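A197 (Sulfolobus turreted icosahedral virus, PDB 2C0N) adopts a GT-A fold and probably acts as a viral glycosyltransferase, transferring a sugar from an activated donor to an acceptor. Local coordinates at residues A[116-121]-A[152-157]; A[32-37]-A[41-46]. All blocks are in the same frame, centred on the assembly; numbering follows the deposited sequence.

Contact 1 of 2, residues A[116-121]-A[152-157]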
# COMPACT_ATOMS: atom_id res chain seq x y z
N CYS A 116 20.46 -14.38 8.68
CA CYS A 116 19.25 -14.56 7.89
C CYS A 116 19.30 -13.61 6.68
O CYS A 116 20.32 -12.95 6.47
CB CYS A 116 18.03 -14.30 8.77
SG CYS A 116 17.93 -12.70 9.48
N GLY A 117 18.25 -13.56 5.86
CA GLY A 117 18.26 -12.75 4.62
C GLY A 117 17.87 -11.26 4.69
O GLY A 117 17.76 -10.57 3.65
N LEU A 118 17.67 -10.80 5.91
CA LEU A 118 17.21 -9.44 6.26
C LEU A 118 15.80 -9.10 5.79
O LEU A 118 15.46 -7.93 5.66
CB LEU A 118 18.21 -8.36 5.75
CG LEU A 118 19.60 -8.50 6.37
CD1 LEU A 118 20.60 -7.53 5.69
CD2 LEU A 118 19.51 -8.21 7.81
N GLY A 119 14.98 -10.11 5.54
CA GLY A 119 13.62 -9.90 5.12
C GLY A 119 12.56 -9.97 6.19
O GLY A 119 11.41 -9.75 5.90
N PHE A 120 12.95 -10.32 7.41
CA PHE A 120 12.01 -10.46 8.53
C PHE A 120 12.84 -10.49 9.77
O PHE A 120 13.08 -11.55 10.39
CB PHE A 120 11.21 -11.76 8.37
CG PHE A 120 10.08 -11.93 9.36
CD1 PHE A 120 9.59 -10.88 10.11
CD2 PHE A 120 9.49 -13.17 9.50
CE1 PHE A 120 8.55 -11.08 11.01
CE2 PHE A 120 8.45 -13.37 10.40
CZ PHE A 120 7.97 -12.30 11.13
N THR A 121 13.33 -9.32 10.16
CA THR A 121 14.50 -9.28 11.00
C THR A 121 14.44 -8.05 11.89
O THR A 121 14.25 -6.95 11.39
CB THR A 121 15.76 -9.19 10.14
OG1 THR A 121 15.73 -10.16 9.09
CG2 THR A 121 17.00 -9.37 10.96
N VAL A 152 24.47 -11.64 3.95
CA VAL A 152 25.64 -12.41 4.41
C VAL A 152 26.77 -11.46 4.80
O VAL A 152 27.46 -11.70 5.80
CB VAL A 152 26.11 -13.45 3.37
CG1 VAL A 152 27.40 -14.14 3.82
CG2 VAL A 152 25.02 -14.47 3.18
N TYR A 153 26.94 -10.38 4.05
CA TYR A 153 27.93 -9.37 4.43
C TYR A 153 27.67 -8.85 5.84
O TYR A 153 28.57 -8.82 6.67
CB TYR A 153 27.93 -8.21 3.44
CG TYR A 153 28.80 -7.04 3.88
CD1 TYR A 153 28.29 -6.05 4.72
CD2 TYR A 153 30.14 -6.94 3.48
CE1 TYR A 153 29.05 -4.99 5.13
CE2 TYR A 153 30.94 -5.86 3.90
CZ TYR A 153 30.37 -4.89 4.72
OH TYR A 153 31.08 -3.81 5.18
N PHE A 154 26.43 -8.41 6.09
CA PHE A 154 26.05 -7.80 7.36
C PHE A 154 26.41 -8.71 8.54
O PHE A 154 27.09 -8.31 9.49
CB PHE A 154 24.55 -7.53 7.39
CG PHE A 154 24.06 -7.02 8.69
CD1 PHE A 154 23.40 -7.85 9.57
CD2 PHE A 154 24.27 -5.70 9.04
CE1 PHE A 154 22.95 -7.36 10.77
CE2 PHE A 154 23.84 -5.20 10.25
CZ PHE A 154 23.18 -6.02 11.12
N PHE A 155 25.97 -9.95 8.45
CA PHE A 155 26.25 -10.94 9.49
C PHE A 155 27.71 -11.37 9.58
O PHE A 155 28.27 -11.55 10.70
CB PHE A 155 25.31 -12.12 9.30
CG PHE A 155 23.90 -11.78 9.64
CD1 PHE A 155 23.51 -11.64 10.93
CD2 PHE A 155 22.94 -11.54 8.64
CE1 PHE A 155 22.20 -11.31 11.25
CE2 PHE A 155 21.66 -11.18 8.96
CZ PHE A 155 21.27 -11.06 10.24
N SER A 156 28.36 -11.54 8.42
CA SER A 156 29.75 -12.02 8.44
C SER A 156 30.68 -10.94 8.96
O SER A 156 31.71 -11.23 9.60
CB SER A 156 30.20 -12.44 7.04
OG SER A 156 29.43 -13.54 6.59
N THR A 157 30.34 -9.69 8.67
CA THR A 157 31.19 -8.56 9.00
C THR A 157 30.97 -8.09 10.41
O THR A 157 31.93 -7.84 11.13
CB THR A 157 30.93 -7.38 8.04
OG1 THR A 157 31.13 -7.81 6.69
CG2 THR A 157 31.88 -6.22 8.34

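Contact 2 of 2, residues A[32-37]-A[41-46]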
# COMPACT_ATOMS: atom_id res chain seq x y z
N SER A 32 11.31 3.69 -1.39
CA SER A 32 11.24 3.70 -2.83
C SER A 32 12.46 3.06 -3.44
O SER A 32 13.46 2.84 -2.77
CB SER A 32 11.11 5.12 -3.37
OG SER A 32 9.80 5.54 -3.09
N ARG A 33 12.34 2.73 -4.72
CA ARG A 33 13.32 1.94 -5.38
C ARG A 33 14.62 2.73 -5.44
O ARG A 33 14.60 3.93 -5.63
CB ARG A 33 12.85 1.62 -6.80
CG ARG A 33 13.66 0.60 -7.46
CD ARG A 33 13.02 0.20 -8.76
NE ARG A 33 13.87 -0.75 -9.46
CZ ARG A 33 13.66 -1.21 -10.68
NH1 ARG A 33 12.60 -0.81 -11.38
NH2 ARG A 33 14.53 -2.08 -11.22
N ARG A 34 15.75 2.07 -5.23
CA ARG A 34 17.04 2.72 -5.46
C ARG A 34 17.86 1.79 -6.37
O ARG A 34 17.34 0.83 -6.95
CB ARG A 34 17.75 3.08 -4.13
CG ARG A 34 17.03 4.15 -3.22
CD ARG A 34 17.07 5.58 -3.77
NE ARG A 34 16.31 6.65 -3.08
CZ ARG A 34 15.05 7.04 -3.35
NH1 ARG A 34 14.32 6.39 -4.24
NH2 ARG A 34 14.48 8.06 -2.70
N ASN A 35 19.13 2.09 -6.52
CA ASN A 35 20.03 1.27 -7.30
C ASN A 35 20.03 -0.21 -6.90
O ASN A 35 20.12 -1.11 -7.73
CB ASN A 35 21.46 1.84 -7.20
CG ASN A 35 21.47 3.36 -6.85
OD1 ASN A 35 20.83 3.81 -5.88
ND2 ASN A 35 22.18 4.13 -7.67
N HIS A 36 19.95 -0.46 -5.61
CA HIS A 36 20.09 -1.80 -5.10
C HIS A 36 19.52 -1.83 -3.71
O HIS A 36 19.49 -0.80 -3.02
CB HIS A 36 21.57 -2.19 -5.09
CG HIS A 36 21.84 -3.57 -4.59
ND1 HIS A 36 22.11 -4.64 -5.42
CD2 HIS A 36 21.91 -4.05 -3.33
CE1 HIS A 36 22.31 -5.72 -4.69
NE2 HIS A 36 22.17 -5.39 -3.41
N VAL A 37 19.07 -3.00 -3.27
CA VAL A 37 18.47 -3.12 -1.92
C VAL A 37 19.45 -2.71 -0.81
O VAL A 37 19.06 -2.17 0.22
CB VAL A 37 17.88 -4.54 -1.67
CG1 VAL A 37 18.92 -5.60 -1.70
CG2 VAL A 37 17.11 -4.58 -0.37
N ARG A 41 18.75 -0.34 2.39
CA ARG A 41 19.00 -0.72 3.78
C ARG A 41 19.91 0.27 4.49
O ARG A 41 19.74 0.55 5.67
CB ARG A 41 19.56 -2.13 3.89
CG ARG A 41 18.68 -3.17 3.32
CD ARG A 41 19.04 -4.53 3.81
NE ARG A 41 18.39 -5.59 3.05
CZ ARG A 41 17.13 -5.94 3.18
NH1 ARG A 41 16.34 -5.29 4.02
NH2 ARG A 41 16.62 -6.93 2.45
N GLU A 42 20.87 0.84 3.79
CA GLU A 42 21.70 1.87 4.40
C GLU A 42 20.91 3.14 4.70
O GLU A 42 21.12 3.76 5.71
CB GLU A 42 22.87 2.20 3.49
CG GLU A 42 24.01 2.89 4.21
CD GLU A 42 24.73 1.94 5.12
OE1 GLU A 42 25.19 0.90 4.63
OE2 GLU A 42 24.78 2.21 6.32
N ILE A 43 20.07 3.57 3.77
CA ILE A 43 19.18 4.70 4.01
C ILE A 43 18.33 4.44 5.24
O ILE A 43 18.19 5.31 6.11
CB ILE A 43 18.27 4.92 2.78
CG1 ILE A 43 19.08 5.49 1.63
CG2 ILE A 43 17.06 5.85 3.10
CD1 ILE A 43 18.39 5.43 0.31
N ALA A 44 17.77 3.23 5.33
CA ALA A 44 16.96 2.83 6.50
C ALA A 44 17.73 3.02 7.80
O ALA A 44 17.22 3.66 8.71
CB ALA A 44 16.51 1.42 6.38
N LEU A 45 18.94 2.45 7.89
CA LEU A 45 19.83 2.64 9.05
C LEU A 45 20.08 4.11 9.40
O LEU A 45 19.97 4.51 10.55
CB LEU A 45 21.17 1.95 8.81
CG LEU A 45 22.18 1.98 9.97
CD1 LEU A 45 21.56 1.44 11.27
CD2 LEU A 45 23.45 1.20 9.61
N ASP A 46 20.39 4.93 8.41
CA ASP A 46 20.56 6.36 8.63
C ASP A 46 19.33 7.06 9.21
O ASP A 46 19.45 7.90 10.10
CB ASP A 46 20.91 7.05 7.33
CG ASP A 46 22.32 6.77 6.90
OD1 ASP A 46 23.11 6.26 7.71
OD2 ASP A 46 22.63 7.07 5.72

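Contact 1 of 2, residues A[116-121]-A[152-157]
The ring of Phe155 is covered on both faces. Cys116 N lies over one face, 3.4 Å from Phe155 CE2, while the opposite face takes an edge of the Phe154 ring, whose CD1 sits 3.7 Å above the Phe155 ring plane and over its centre. The two phenylalanine rings are close to perpendicular, so that Phe155 CD2 falls in the plane of the Phe154 ring, at its edge. Across the contact, Leu118 CD2 approaches both rings obliquely: 3.8 Å from Phe155 CE2, and more loosely 4.3 Å from Phe154 CD1. The side chains of Leu118 and Phe155 overlap antiparallel, Leu118 CD2 lying near the CE2-CZ side of the ring.

Cys116 also touches through sulfur. Its SG is 3.8 Å from Phe155 CZ and lies 60° off the ring normal, a slanting sulfur-aromatic contact. A chi1 of 60° tucks SG in over the backbone, flanked by N and C, and from there it reaches the outer end of the ring although the CB points away from the helix. Cys116 O sits beyond the rim at the CE2 corner, 3.3 Å from Phe155 CE2. The buried contact thus holds by ring and methyl packing plus the peptide edge of Cys116 against the ring, without a hydrogen bond between the segments.

Val84 and Tyr100 extend the packing round Phe155, and Phe136 meets both Phe154 and Leu118. Further along, Phe120 and Thr121 both face Phe59 in a classic beta bulge, with Thr121 OG1 accepting from Phe120 N at 3.3 Å. The arrangement is that of an alpha/beta core, in which helix 150-158 is docked by its aromatic side chains on the end of strand 115-116 and the loop that leads from it into central strand 120-124 of the GT-A fold.

Contact 2 of 2, residues A[32-37]-A[41-46]
Val37 and Arg41 run side by side because their torsions send them the same way: Val37 CG2 stands anti to its own N, while Arg41 turns CG to lie beside the backbone N (chi1 -59°) and then stays extended as far as NE. A turn at chi4 (-76°) presents the flat face of the guanidinium to the valine methyl, which lies 3.4 Å above its plane and displaced toward the rim, with Val37 CG2 3.7 Å from Arg41 NH2. In the backbone, Arg41 N donates to Val37 O at 2.9 Å, the first-turn bond of helix 37-50; His36 sits at the N-cap position. Arg41 CG also lies close to that carbonyl, 3.3 Å from Val37 O.

The second meeting is apolar. A bend at chi2 (-71°) folds Arg34 back, and its aliphatic part crosses Ile43 at about a right angle, placing Arg34 CG 4.0 Å from Ile43 CD1. The same fold lets Arg34 NH1 reach Arg33 O at 2.8 Å, an acceptor lying close to the guanidinium plane. Arg34 NH2 bonds to Asn190 O of the second subunit, and His192 of that subunit packs on both Arg34 and Ile43, so this end of the contact belongs to the dimer interface.

Arg41 faces the interior instead. Its NE forms a salt bridge with Glu150 and its NH2 another with Asp61, with Phe59 adding a cation-pi interaction. Two acidic partners on different nitrogens should fix the rotation of the guanidinium, and Val37 packs on one of its faces. The chemistry implies that Arg41 works as a buried ionic tie, joining the N-terminal part of its helix to the acidic side chains of Asp61 and Glu150.

Contact 2 closes before contact 1 opens along the chain, and their centres are 15 Å apart. Contact 2 starts helix 37-50 just after strand 28-31, which pairs in parallel with strand 3-8; contact 1 joins the end of strand 115-116 and the loop before strand 120-124, a strand of the same mixed sheet, to helix 150-158. They touch where Arg41 NH1 approaches Leu118 O at 3.2 Å. Asp61 links them further, since it also pairs with the backbone of Gly119. Asp61 opens an Asp-Glu-Asp sequence consistent with the DXD motif of GT-A glycosyltransferases, so both contacts probably border the active-site region.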